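Local coordinates for protein polyketide synthase (PDB 4GOX) that probably transfers a sulfo group from the cofactor PAPS to a polyketide intermediate, as the sulfotransferase domain of a cyanobacterial olefin synthase, at residues A[56-61]-A[114-119]; A[78-83]-A[97-102]; A[107-112]-A[143-148]. All coordinates share one frame; numbering follows the deposited sequence.

Contact 1 (A[56-61]-A[114-119]); sequences LHLLPF and AYLQRQ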
ATOM      1  N   LEU A  56       6.479  -2.595  -4.395  1.00 38.58           N
ATOM      2  CA  LEU A  56       7.932  -2.760  -4.239  1.00 38.71           C
ATOM      3  C   LEU A  56       8.268  -3.921  -3.305  1.00 42.43           C
ATOM      4  O   LEU A  56       9.249  -4.637  -3.536  1.00 42.53           O
ATOM      5  CB  LEU A  56       8.549  -1.446  -3.714  1.00 38.36           C
ATOM      6  CG  LEU A  56       8.374  -0.216  -4.634  1.00 43.15           C
ATOM      7  CD1 LEU A  56       8.690   1.067  -3.886  1.00 42.40           C
ATOM      8  CD2 LEU A  56       9.293  -0.314  -5.884  1.00 46.92           C
ATOM      9  N   HIS A  57       7.450  -4.118  -2.228  1.00 38.86           N
ATOM     10  CA  HIS A  57       7.642  -5.179  -1.230  1.00 38.66           C
ATOM     11  C   HIS A  57       9.072  -5.204  -0.669  1.00 40.35           C
ATOM     12  O   HIS A  57       9.778  -6.201  -0.798  1.00 40.74           O
ATOM     13  CB  HIS A  57       7.162  -6.575  -1.734  1.00 41.36           C
ATOM     14  CG  HIS A  57       6.750  -7.479  -0.600  1.00 46.19           C
ATOM     15  ND1 HIS A  57       5.753  -7.106   0.302  1.00 46.78           N
ATOM     16  CD2 HIS A  57       7.272  -8.665  -0.198  1.00 49.34           C
ATOM     17  CE1 HIS A  57       5.670  -8.096   1.177  1.00 46.59           C
ATOM     18  NE2 HIS A  57       6.566  -9.054   0.920  1.00 48.53           N
ATOM     19  N   LEU A  58       9.515  -4.061  -0.117  1.00 35.60           N
ATOM     20  CA  LEU A  58      10.875  -3.872   0.429  1.00 35.35           C
ATOM     21  C   LEU A  58      10.934  -3.857   1.973  1.00 38.57           C
ATOM     22  O   LEU A  58      11.817  -4.470   2.560  1.00 38.13           O
ATOM     23  CB  LEU A  58      11.426  -2.531  -0.082  1.00 35.45           C
ATOM     24  CG  LEU A  58      11.767  -2.445  -1.590  1.00 39.57           C
ATOM     25  CD1 LEU A  58      12.004  -0.983  -2.012  1.00 38.51           C
ATOM     26  CD2 LEU A  58      12.992  -3.312  -1.901  1.00 37.85           C
ATOM     27  N   LEU A  59      10.003  -3.143   2.620  1.00 36.24           N
ATOM     28  CA  LEU A  59       9.966  -2.966   4.081  1.00 35.44           C
ATOM     29  C   LEU A  59      10.126  -4.220   4.965  1.00 38.03           C
ATOM     30  O   LEU A  59      10.840  -4.100   5.960  1.00 39.44           O
ATOM     31  CB  LEU A  59       8.773  -2.087   4.476  1.00 34.21           C
ATOM     32  CG  LEU A  59       8.839  -1.337   5.817  1.00 38.44           C
ATOM     33  CD1 LEU A  59       9.957  -0.289   5.803  1.00 39.46           C
ATOM     34  CD2 LEU A  59       7.531  -0.621   6.075  1.00 36.69           C
ATOM     35  N   PRO A  60       9.567  -5.433   4.637  1.00 35.38           N
ATOM     36  CA  PRO A  60       9.734  -6.600   5.537  1.00 36.21           C
ATOM     37  C   PRO A  60      11.131  -7.181   5.662  1.00 44.85           C
ATOM     38  O   PRO A  60      11.334  -8.094   6.463  1.00 46.84           O
ATOM     39  CB  PRO A  60       8.849  -7.669   4.885  1.00 37.94           C
ATOM     40  CG  PRO A  60       7.905  -6.942   4.003  1.00 39.85           C
ATOM     41  CD  PRO A  60       8.651  -5.764   3.523  1.00 36.41           C
ATOM     42  N   PHE A  61      12.080  -6.705   4.850  1.00 42.32           N
ATOM     43  CA  PHE A  61      13.418  -7.307   4.758  1.00 43.89           C
ATOM     44  C   PHE A  61      14.524  -6.371   5.147  1.00 48.39           C
ATOM     45  O   PHE A  61      14.405  -5.165   4.987  1.00 48.68           O
ATOM     46  CB  PHE A  61      13.634  -7.775   3.304  1.00 45.16           C
ATOM     47  CG  PHE A  61      12.437  -8.539   2.773  1.00 44.32           C
ATOM     48  CD1 PHE A  61      12.165  -9.837   3.219  1.00 47.26           C
ATOM     49  CD2 PHE A  61      11.552  -7.945   1.885  1.00 43.18           C
ATOM     50  CE1 PHE A  61      11.051 -10.539   2.739  1.00 46.54           C
ATOM     51  CE2 PHE A  61      10.421  -8.635   1.433  1.00 45.56           C
ATOM     52  CZ  PHE A  61      10.182  -9.933   1.862  1.00 43.83           C
ATOM     53  N   ALA A 114      16.698   4.787  -0.649  1.00 51.50           N
ATOM     54  CA  ALA A 114      17.485   5.991  -0.972  1.00 53.55           C
ATOM     55  C   ALA A 114      17.766   6.082  -2.480  1.00 59.34           C
ATOM     56  O   ALA A 114      17.719   7.182  -3.051  1.00 59.65           O
ATOM     57  CB  ALA A 114      18.786   6.017  -0.186  1.00 56.44           C
ATOM     58  N   TYR A 115      17.982   4.916  -3.126  1.00 55.87           N
ATOM     59  CA  TYR A 115      18.194   4.798  -4.562  1.00 57.13           C
ATOM     60  C   TYR A 115      16.931   5.221  -5.310  1.00 60.36           C
ATOM     61  O   TYR A 115      17.016   6.035  -6.223  1.00 62.15           O
ATOM     62  CB  TYR A 115      18.534   3.348  -4.935  1.00 58.48           C
ATOM     63  CG  TYR A 115      18.888   3.152  -6.395  1.00 63.41           C
ATOM     64  CD1 TYR A 115      20.180   3.397  -6.860  1.00 67.83           C
ATOM     65  CD2 TYR A 115      17.944   2.675  -7.305  1.00 63.79           C
ATOM     66  CE1 TYR A 115      20.517   3.205  -8.200  1.00 70.17           C
ATOM     67  CE2 TYR A 115      18.271   2.472  -8.646  1.00 66.49           C
ATOM     68  CZ  TYR A 115      19.559   2.743  -9.089  1.00 76.82           C
ATOM     69  OH  TYR A 115      19.901   2.523 -10.398  1.00 79.26           O
ATOM     70  N   LEU A 116      15.775   4.643  -4.958  1.00 53.76           N
ATOM     71  CA  LEU A 116      14.525   4.959  -5.649  1.00 53.42           C
ATOM     72  C   LEU A 116      14.125   6.432  -5.466  1.00 57.81           C
ATOM     73  O   LEU A 116      13.692   7.053  -6.428  1.00 57.97           O
ATOM     74  CB  LEU A 116      13.394   3.988  -5.280  1.00 51.22           C
ATOM     75  CG  LEU A 116      13.579   2.509  -5.654  1.00 53.34           C
ATOM     76  CD1 LEU A 116      12.536   1.646  -4.958  1.00 50.63           C
ATOM     77  CD2 LEU A 116      13.488   2.285  -7.150  1.00 53.14           C
ATOM     78  N   GLN A 117      14.388   7.011  -4.263  1.00 54.47           N
ATOM     79  CA  GLN A 117      14.114   8.418  -3.948  1.00 55.56           C
ATOM     80  C   GLN A 117      14.932   9.338  -4.851  1.00 63.75           C
ATOM     81  O   GLN A 117      14.444  10.400  -5.258  1.00 66.49           O
ATOM     82  CB  GLN A 117      14.421   8.726  -2.482  1.00 56.13           C
ATOM     83  CG  GLN A 117      13.374   8.212  -1.494  1.00 54.43           C
ATOM     84  CD  GLN A 117      13.854   8.418  -0.086  1.00 69.48           C
ATOM     85  OE1 GLN A 117      15.001   8.090   0.254  1.00 63.59           O
ATOM     86  NE2 GLN A 117      13.004   8.994   0.756  1.00 59.47           N
ATOM     87  N   ARG A 118      16.170   8.912  -5.162  1.00 59.75           N
ATOM     88  CA  ARG A 118      17.105   9.592  -6.031  1.00 62.25           C
ATOM     89  C   ARG A 118      16.614   9.506  -7.491  1.00 63.90           C
ATOM     90  O   ARG A 118      16.584  10.527  -8.171  1.00 67.08           O
ATOM     91  CB  ARG A 118      18.527   8.988  -5.861  1.00 64.20           C
ATOM     92  CG  ARG A 118      19.604   9.613  -6.770  1.00 81.57           C
ATOM     93  CD  ARG A 118      21.004   9.489  -6.191  1.00 92.87           C
ATOM     94  NE  ARG A 118      21.200  10.425  -5.079  1.00104.85           N
ATOM     95  CZ  ARG A 118      22.290  10.489  -4.321  1.00114.01           C
ATOM     96  NH1 ARG A 118      23.311   9.666  -4.540  1.00105.31           N
ATOM     97  NH2 ARG A 118      22.367  11.370  -3.333  1.00 88.45           N
ATOM     98  N   GLN A 119      16.241   8.301  -7.959  1.00 72.41           N
ATOM     99  CA  GLN A 119      15.763   8.058  -9.325  1.00 72.01           C
ATOM    100  C   GLN A 119      14.389   8.689  -9.592  1.00 76.52           C
ATOM    101  O   GLN A 119      14.058   8.955 -10.748  1.00 78.51           O
ATOM    102  CB  GLN A 119      15.748   6.553  -9.637  1.00 71.34           C
ATOM    103  CG  GLN A 119      17.117   5.886  -9.553  1.00 89.61           C
ATOM    104  CD  GLN A 119      18.164   6.558 -10.414  1.00113.46           C
ATOM    105  OE1 GLN A 119      17.953   6.820 -11.605  1.00110.09           O
ATOM    106  NE2 GLN A 119      19.325   6.833  -9.831  1.00108.12           N
TER
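L116 rests one methyl, CD1, against two leucines of the loop 56-61, and nothing polar takes part. Its CD1 lies 3.9 Å from CD2 of L56 and 4.0 Å from CD1 of L58. L56 also brings its other methyl to this point, its CD1 standing 4.0 Å from L116 CD1, so a single carbon of the helix meets both branches of one leucine and one branch of the next. Both pairs meet tip to tip. All three leucines hold CG anti to the carbonyl carbon (chi1 -61°, -70° and -63° for L56, L58 and L116), and with chi2 extended in each they reach far enough to touch although the nearest CA atoms, those of L56 and L116, are 10.2 Å apart. The loop is shaped by a type I turn from L58 to F61, closed by the bond from F61 N to L58 O, and R67 of helix 64-71 binds the carbonyls of L56 and H57. L80 and L87 of helix 79-88 also touch L116. The arrangement is a buried leucine cluster joining helix 109-119 to the loop after strand 50-51, within the helical layer beside the parallel sheet of the P-loop-type sulfotransferase fold.

Contact 2 (A[78-83]-A[97-102]); sequences EGLQRA and AKVNQW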
ATOM      1  N   GLU A  78       7.930  -8.038  -7.925  1.00 65.12           N
ATOM      2  CA  GLU A  78       8.231  -7.742  -9.339  1.00 65.23           C
ATOM      3  C   GLU A  78       7.983  -6.261  -9.667  1.00 66.49           C
ATOM      4  O   GLU A  78       8.499  -5.761 -10.671  1.00 68.70           O
ATOM      5  CB  GLU A  78       7.399  -8.624 -10.280  1.00 67.71           C
ATOM      6  CG  GLU A  78       8.137  -9.861 -10.758  1.00 80.84           C
ATOM      7  CD  GLU A  78       7.290 -10.959 -11.376  1.00104.70           C
ATOM      8  OE1 GLU A  78       6.156 -10.674 -11.829  1.00 97.30           O
ATOM      9  OE2 GLU A  78       7.774 -12.114 -11.414  1.00101.84           O
ATOM     10  N   GLY A  79       7.218  -5.580  -8.812  1.00 57.30           N
ATOM     11  CA  GLY A  79       6.950  -4.156  -8.928  1.00 55.91           C
ATOM     12  C   GLY A  79       8.217  -3.328  -8.823  1.00 56.81           C
ATOM     13  O   GLY A  79       8.269  -2.205  -9.340  1.00 55.42           O
ATOM     14  N   LEU A  80       9.254  -3.880  -8.124  1.00 50.77           N
ATOM     15  CA  LEU A  80      10.558  -3.225  -8.028  1.00 50.07           C
ATOM     16  C   LEU A  80      11.206  -3.225  -9.437  1.00 56.16           C
ATOM     17  O   LEU A  80      11.740  -2.194  -9.844  1.00 55.98           O
ATOM     18  CB  LEU A  80      11.491  -3.909  -7.010  1.00 48.32           C
ATOM     19  CG  LEU A  80      12.935  -3.369  -6.957  1.00 50.88           C
ATOM     20  CD1 LEU A  80      12.988  -1.936  -6.418  1.00 50.19           C
ATOM     21  CD2 LEU A  80      13.846  -4.301  -6.159  1.00 48.07           C
ATOM     22  N   GLN A  81      11.116  -4.359 -10.177  1.00 53.74           N
ATOM     23  CA  GLN A  81      11.648  -4.455 -11.544  1.00 56.80           C
ATOM     24  C   GLN A  81      10.935  -3.413 -12.422  1.00 65.50           C
ATOM     25  O   GLN A  81      11.605  -2.577 -13.037  1.00 66.17           O
ATOM     26  CB  GLN A  81      11.497  -5.886 -12.124  1.00 57.76           C
ATOM     27  CG  GLN A  81      12.539  -6.885 -11.621  1.00 62.96           C
ATOM     28  CD  GLN A  81      12.164  -7.561 -10.300  1.00 86.51           C
ATOM     29  OE1 GLN A  81      11.556  -6.960  -9.399  1.00 85.50           O
ATOM     30  NE2 GLN A  81      12.533  -8.837 -10.143  1.00 64.65           N
ATOM     31  N   ARG A  82       9.573  -3.393 -12.364  1.00 63.72           N
ATOM     32  CA  ARG A  82       8.717  -2.471 -13.110  1.00 64.92           C
ATOM     33  C   ARG A  82       9.096  -1.017 -12.812  1.00 69.72           C
ATOM     34  O   ARG A  82       9.271  -0.230 -13.747  1.00 68.45           O
ATOM     35  CB  ARG A  82       7.233  -2.770 -12.838  1.00 67.24           C
ATOM     36  CG  ARG A  82       6.246  -2.089 -13.797  1.00 86.40           C
ATOM     37  CD  ARG A  82       6.320  -2.654 -15.211  1.00102.64           C
ATOM     38  NE  ARG A  82       5.722  -1.765 -16.209  1.00116.43           N
ATOM     39  CZ  ARG A  82       6.376  -0.802 -16.852  1.00137.15           C
ATOM     40  NH1 ARG A  82       7.657  -0.570 -16.593  1.00124.63           N
ATOM     41  NH2 ARG A  82       5.751  -0.059 -17.756  1.00131.17           N
ATOM     42  N   ALA A  83       9.307  -0.685 -11.521  1.00 57.93           N
ATOM     43  CA  ALA A  83       9.744   0.654 -11.092  1.00 57.95           C
ATOM     44  C   ALA A  83      11.055   1.075 -11.786  1.00 61.61           C
ATOM     45  O   ALA A  83      11.132   2.179 -12.329  1.00 62.25           O
ATOM     46  CB  ALA A  83       9.939   0.689  -9.579  1.00 56.23           C
ATOM     47  N   ALA A  97      18.597  -8.016 -13.913  1.00 68.18           N
ATOM     48  CA  ALA A  97      20.049  -8.020 -13.699  1.00 68.27           C
ATOM     49  C   ALA A  97      20.486  -7.010 -12.622  1.00 69.91           C
ATOM     50  O   ALA A  97      21.428  -7.288 -11.881  1.00 69.65           O
ATOM     51  CB  ALA A  97      20.784  -7.749 -15.018  1.00 70.92           C
ATOM     52  N   LYS A  98      19.816  -5.840 -12.550  1.00 64.89           N
ATOM     53  CA  LYS A  98      20.080  -4.793 -11.546  1.00 63.21           C
ATOM     54  C   LYS A  98      19.637  -5.361 -10.159  1.00 66.66           C
ATOM     55  O   LYS A  98      20.365  -5.199  -9.168  1.00 65.96           O
ATOM     56  CB  LYS A  98      19.289  -3.509 -11.907  1.00 64.52           C
ATOM     57  CG  LYS A  98      19.547  -2.281 -11.037  1.00 74.08           C
ATOM     58  CD  LYS A  98      20.831  -1.551 -11.384  1.00 90.47           C
ATOM     59  CE  LYS A  98      21.227  -0.590 -10.292  1.00 98.72           C
ATOM     60  NZ  LYS A  98      22.701  -0.407 -10.224  1.00104.03           N
ATOM     61  N   VAL A  99      18.486  -6.084 -10.128  1.00 61.79           N
ATOM     62  CA  VAL A  99      17.941  -6.728  -8.918  1.00 61.01           C
ATOM     63  C   VAL A  99      18.901  -7.856  -8.437  1.00 66.69           C
ATOM     64  O   VAL A  99      19.311  -7.840  -7.273  1.00 65.68           O
ATOM     65  CB  VAL A  99      16.467  -7.187  -9.099  1.00 64.35           C
ATOM     66  CG1 VAL A  99      16.008  -8.114  -7.962  1.00 64.35           C
ATOM     67  CG2 VAL A  99      15.530  -5.982  -9.214  1.00 62.24           C
ATOM     68  N   ASN A 100      19.312  -8.765  -9.367  1.00 64.10           N
ATOM     69  CA  ASN A 100      20.229  -9.896  -9.142  1.00 65.32           C
ATOM     70  C   ASN A 100      21.582  -9.458  -8.586  1.00 67.62           C
ATOM     71  O   ASN A 100      22.187 -10.175  -7.782  1.00 69.18           O
ATOM     72  CB  ASN A 100      20.398 -10.736 -10.417  1.00 66.11           C
ATOM     73  CG  ASN A 100      19.173 -11.550 -10.813  1.00 89.93           C
ATOM     74  OD1 ASN A 100      18.102 -11.501 -10.185  1.00 76.87           O
ATOM     75  ND2 ASN A 100      19.305 -12.331 -11.877  1.00 85.92           N
ATOM     76  N   GLN A 101      22.026  -8.266  -8.982  1.00 62.21           N
ATOM     77  CA  GLN A 101      23.277  -7.676  -8.524  1.00 62.68           C
ATOM     78  C   GLN A 101      23.145  -7.136  -7.102  1.00 63.98           C
ATOM     79  O   GLN A 101      24.061  -7.281  -6.289  1.00 62.91           O
ATOM     80  CB  GLN A 101      23.780  -6.630  -9.531  1.00 64.09           C
ATOM     81  CG  GLN A 101      24.794  -7.191 -10.562  1.00 88.84           C
ATOM     82  CD  GLN A 101      24.591  -8.648 -10.990  1.00108.74           C
ATOM     83  OE1 GLN A 101      25.223  -9.578 -10.461  1.00105.35           O
ATOM     84  NE2 GLN A 101      23.718  -8.878 -11.968  1.00 96.76           N
ATOM     85  N   TRP A 102      21.972  -6.555  -6.781  1.00 59.35           N
ATOM     86  CA  TRP A 102      21.694  -6.063  -5.436  1.00 57.28           C
ATOM     87  C   TRP A 102      21.614  -7.239  -4.477  1.00 56.83           C
ATOM     88  O   TRP A 102      22.169  -7.168  -3.378  1.00 55.60           O
ATOM     89  CB  TRP A 102      20.383  -5.296  -5.424  1.00 53.87           C
ATOM     90  CG  TRP A 102      20.493  -3.880  -5.888  1.00 54.17           C
ATOM     91  CD1 TRP A 102      21.536  -3.021  -5.683  1.00 57.93           C
ATOM     92  CD2 TRP A 102      19.425  -3.098  -6.429  1.00 52.47           C
ATOM     93  NE1 TRP A 102      21.203  -1.760  -6.124  1.00 56.95           N
ATOM     94  CE2 TRP A 102      19.907  -1.777  -6.580  1.00 56.63           C
ATOM     95  CE3 TRP A 102      18.091  -3.382  -6.777  1.00 52.97           C
ATOM     96  CZ2 TRP A 102      19.119  -0.754  -7.108  1.00 55.82           C
ATOM     97  CZ3 TRP A 102      17.306  -2.365  -7.298  1.00 54.13           C
ATOM     98  CH2 TRP A 102      17.821  -1.071  -7.459  1.00 55.43           C
TER
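V99 of helix 92-104 turns its CG2 methyl between two side chains of helix 79-88, L80 and Q81, and meets both with that one carbon. CD2 of L80 lies 3.9 Å from V99 CG2, and the same leucine methyl reaches W102, where it stands 4.1 Å from CZ3 at an oblique angle to the indole. L80 has CG opposite its own backbone nitrogen; this chi1 of 174° turns CG, and with it CD2, to the side where V99 and W102 lie, one helical turn apart on the partner helix.

The two segments belong to a pair of successive helices that fold back on each other in the helical layer of this sulfotransferase. The axes of the short segments 79-83 and 97-102 approach to 10.4 Å with 121° between their directions, and the nearest CA atoms, those of Q81 and V99, are 7.2 Å apart.

Q81 arrives differently from the leucine: its chain bends at chi2 and crosses the valine at about a right angle, laying CG and CD, each 3.9 Å away, against V99 CG2. An alanine here is likely to uncover the flank of V99 CG2 that the glutamine chain covers. The backbone of Q81 is joined to the start of helix 92-104 separately, its carbonyl taking a hydrogen bond from S95 OG. Along the partner helix, Q101 folds back so that its NE2 bonds to A97 O at 2.8 Å, a bent bond (N-H...O 130°) to a carbonyl that also accepts the backbone N of Q101. W102 meets Y115 of helix 109-119 edge-to-face, and I112 and L116 of that helix also touch L80.

Contact 3 (A[107-112]-A[143-148]); sequences TPIADI and EILFDQ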
ATOM      1  N   THR A 107      22.490  -6.046  -0.686  1.00 57.97           N
ATOM      2  CA  THR A 107      22.237  -4.621  -0.568  1.00 55.49           C
ATOM      3  C   THR A 107      21.155  -4.290   0.475  1.00 55.96           C
ATOM      4  O   THR A 107      20.043  -4.787   0.359  1.00 53.84           O
ATOM      5  CB  THR A 107      22.018  -3.994  -1.954  1.00 58.10           C
ATOM      6  OG1 THR A 107      23.155  -4.304  -2.772  1.00 61.63           O
ATOM      7  CG2 THR A 107      21.830  -2.491  -1.882  1.00 55.68           C
ATOM      8  N   PRO A 108      21.498  -3.475   1.504  1.00 52.55           N
ATOM      9  CA  PRO A 108      20.503  -3.106   2.524  1.00 50.39           C
ATOM     10  C   PRO A 108      19.282  -2.427   1.912  1.00 53.03           C
ATOM     11  O   PRO A 108      19.408  -1.621   0.973  1.00 52.43           O
ATOM     12  CB  PRO A 108      21.271  -2.137   3.426  1.00 53.93           C
ATOM     13  CG  PRO A 108      22.715  -2.490   3.235  1.00 61.12           C
ATOM     14  CD  PRO A 108      22.822  -2.877   1.801  1.00 56.01           C
ATOM     15  N   ILE A 109      18.091  -2.768   2.431  1.00 47.57           N
ATOM     16  CA  ILE A 109      16.823  -2.198   1.965  1.00 44.15           C
ATOM     17  C   ILE A 109      16.821  -0.664   2.118  1.00 48.29           C
ATOM     18  O   ILE A 109      16.254   0.039   1.267  1.00 47.18           O
ATOM     19  CB  ILE A 109      15.644  -2.945   2.651  1.00 46.01           C
ATOM     20  CG1 ILE A 109      15.486  -4.409   2.151  1.00 47.73           C
ATOM     21  CG2 ILE A 109      14.348  -2.147   2.796  1.00 41.33           C
ATOM     22  CD1 ILE A 109      15.152  -4.684   0.769  1.00 49.15           C
ATOM     23  N   ALA A 110      17.514  -0.157   3.158  1.00 46.34           N
ATOM     24  CA  ALA A 110      17.689   1.278   3.412  1.00 47.66           C
ATOM     25  C   ALA A 110      18.266   1.961   2.156  1.00 54.05           C
ATOM     26  O   ALA A 110      17.860   3.074   1.812  1.00 52.98           O
ATOM     27  CB  ALA A 110      18.647   1.479   4.580  1.00 51.12           C
ATOM     28  N   ASP A 111      19.208   1.266   1.480  1.00 53.08           N
ATOM     29  CA  ASP A 111      19.893   1.718   0.269  1.00 53.96           C
ATOM     30  C   ASP A 111      18.988   1.700  -0.948  1.00 56.53           C
ATOM     31  O   ASP A 111      19.094   2.612  -1.759  1.00 57.32           O
ATOM     32  CB  ASP A 111      21.174   0.896   0.027  1.00 57.66           C
ATOM     33  CG  ASP A 111      22.279   1.132   1.038  1.00 67.15           C
ATOM     34  OD1 ASP A 111      22.076   1.942   1.970  1.00 68.69           O
ATOM     35  OD2 ASP A 111      23.354   0.529   0.884  1.00 78.50           O
ATOM     36  N   ILE A 112      18.085   0.684  -1.064  1.00 50.30           N
ATOM     37  CA  ILE A 112      17.118   0.569  -2.160  1.00 47.91           C
ATOM     38  C   ILE A 112      16.124   1.745  -2.120  1.00 53.67           C
ATOM     39  O   ILE A 112      15.844   2.337  -3.158  1.00 53.73           O
ATOM     40  CB  ILE A 112      16.430  -0.826  -2.216  1.00 48.65           C
ATOM     41  CG1 ILE A 112      17.454  -1.974  -2.160  1.00 50.42           C
ATOM     42  CG2 ILE A 112      15.515  -0.972  -3.421  1.00 46.25           C
ATOM     43  CD1 ILE A 112      18.518  -2.040  -3.357  1.00 56.10           C
ATOM     44  N   GLU A 143       9.850   3.494  10.817  1.00 40.92           N
ATOM     45  CA  GLU A 143      10.284   4.485  11.790  1.00 43.28           C
ATOM     46  C   GLU A 143      11.771   4.349  12.118  1.00 50.97           C
ATOM     47  O   GLU A 143      12.402   5.352  12.466  1.00 52.60           O
ATOM     48  CB  GLU A 143       9.390   4.476  13.040  1.00 44.67           C
ATOM     49  CG  GLU A 143       8.008   5.051  12.731  1.00 49.32           C
ATOM     50  CD  GLU A 143       8.023   6.506  12.289  1.00 62.21           C
ATOM     51  OE1 GLU A 143       8.461   7.362  13.091  1.00 52.73           O
ATOM     52  OE2 GLU A 143       7.625   6.789  11.136  1.00 52.37           O
ATOM     53  N   ILE A 144      12.345   3.134  11.943  1.00 47.00           N
ATOM     54  CA  ILE A 144      13.778   2.901  12.106  1.00 49.46           C
ATOM     55  C   ILE A 144      14.564   3.512  10.927  1.00 53.94           C
ATOM     56  O   ILE A 144      15.580   4.168  11.144  1.00 57.14           O
ATOM     57  CB  ILE A 144      14.077   1.383  12.359  1.00 52.80           C
ATOM     58  CG1 ILE A 144      13.884   1.059  13.866  1.00 55.07           C
ATOM     59  CG2 ILE A 144      15.495   0.972  11.906  1.00 54.82           C
ATOM     60  CD1 ILE A 144      13.517  -0.361  14.207  1.00 63.87           C
ATOM     61  N   LEU A 145      14.085   3.321   9.691  1.00 47.96           N
ATOM     62  CA  LEU A 145      14.779   3.789   8.476  1.00 48.80           C
ATOM     63  C   LEU A 145      14.622   5.265   8.105  1.00 53.39           C
ATOM     64  O   LEU A 145      15.542   5.830   7.514  1.00 55.63           O
ATOM     65  CB  LEU A 145      14.371   2.951   7.246  1.00 46.85           C
ATOM     66  CG  LEU A 145      14.652   1.443   7.261  1.00 50.86           C
ATOM     67  CD1 LEU A 145      13.972   0.772   6.074  1.00 49.21           C
ATOM     68  CD2 LEU A 145      16.162   1.142   7.284  1.00 52.55           C
ATOM     69  N   PHE A 146      13.459   5.864   8.392  1.00 48.27           N
ATOM     70  CA  PHE A 146      13.111   7.219   7.947  1.00 48.18           C
ATOM     71  C   PHE A 146      12.785   8.218   9.037  1.00 54.65           C
ATOM     72  O   PHE A 146      12.158   7.867  10.039  1.00 53.28           O
ATOM     73  CB  PHE A 146      11.909   7.144   6.993  1.00 46.52           C
ATOM     74  CG  PHE A 146      12.054   6.131   5.884  1.00 45.26           C
ATOM     75  CD1 PHE A 146      12.871   6.389   4.785  1.00 48.45           C
ATOM     76  CD2 PHE A 146      11.335   4.939   5.912  1.00 42.35           C
ATOM     77  CE1 PHE A 146      13.001   5.454   3.759  1.00 46.95           C
ATOM     78  CE2 PHE A 146      11.453   4.017   4.878  1.00 43.01           C
ATOM     79  CZ  PHE A 146      12.293   4.276   3.814  1.00 42.82           C
ATOM     80  N   ASP A 147      13.129   9.489   8.787  1.00 53.99           N
ATOM     81  CA  ASP A 147      12.843  10.606   9.687  1.00 56.37           C
ATOM     82  C   ASP A 147      11.459  11.154   9.427  1.00 59.14           C
ATOM     83  O   ASP A 147      10.754  11.511  10.369  1.00 59.96           O
ATOM     84  CB  ASP A 147      13.830  11.764   9.424  1.00 62.11           C
ATOM     85  CG  ASP A 147      15.162  11.725  10.151  1.00 75.33           C
ATOM     86  OD1 ASP A 147      16.059  12.513   9.775  1.00 79.27           O
ATOM     87  OD2 ASP A 147      15.284  10.961  11.147  1.00 79.22           O
ATOM     88  N   GLN A 148      11.090  11.257   8.140  1.00 54.77           N
ATOM     89  CA  GLN A 148       9.873  11.911   7.663  1.00 54.61           C
ATOM     90  C   GLN A 148       8.907  11.033   6.863  1.00 55.96           C
ATOM     91  O   GLN A 148       8.265  11.549   5.946  1.00 56.52           O
ATOM     92  CB  GLN A 148      10.267  13.151   6.830  1.00 58.65           C
ATOM     93  CG  GLN A 148      10.690  14.355   7.661  1.00 90.25           C
ATOM     94  CD  GLN A 148       9.515  15.229   8.022  1.00119.70           C
ATOM     95  OE1 GLN A 148       9.191  16.191   7.314  1.00119.33           O
ATOM     96  NE2 GLN A 148       8.855  14.921   9.135  1.00111.39           N
TER
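This is a small, buried, wholly apolar contact between the first turn of helix 109-119 and the last turn of helix 136-145, where two helix ends of the sulfotransferase fold meet. L145 carries it. Its CD2 methyl packs on A110, 3.7 Å from CB and 4.2 Å from CA of that alanine, so that the leucine branch rests on the alanine methyl and on the helix backbone beneath it. The other branch is looser: L145 CD1 comes within 4.4 Å of CG2 of I109. One leucine thus spreads its two methyls over consecutive residues of the partner helix. CG of L145 stands opposite the carbonyl carbon (chi1 -60°) and chi2 is extended at 171°, which carries the forked end to A110 and I109. The small side chain of A110 lets the backbones approach, the CA atoms of A110 and L145 being 6.4 Å apart.

Both segments include a helix end. P108 sits at the N-cap of helix 109-119, and its carbonyl accepts the backbone N of D111 at 2.9 Å and, weakly, that of I112. On the other side the chain leaves helical geometry at F146. The ring of F146 turns one face back to L145, whose CB lies 3.8 Å above the plane toward its rim, while Y113 of helix 109-119 meets the same ring edge-to-face.

I109 continues the apolar surface inward, touching L58 of the loop 56-61 and M64 and R67 of helix 64-71. The start of helix 109-119 thus touches both helix 64-71 and the end of helix 136-145, while F146 leads on toward strand 149-155 and packs against I26 and F28 of the neighbouring strand 26-30.

Contacts 1 and 3 both use helix 109-119, the first toward its C-terminal half and the third at its start, with centres about 8 Å apart. Contact 2 lies about 11 Å from contact 1 and 17 Å from contact 3, and touches both. Along the chain contact 2 is nested inside the loop closed by contact 1, contact 3 follows contact 2 in series, and contacts 1 and 3 interleave. I112, in the 107-112 segment, packs on L58 of contact 1 and on L80 and W102 of contact 2. Together they join helices 79-88, 92-104, 109-119 and 136-145 and the loop after strand 50-51 into one helical region of the sulfotransferase domain that binds adenosine-3'-5'-diphosphate.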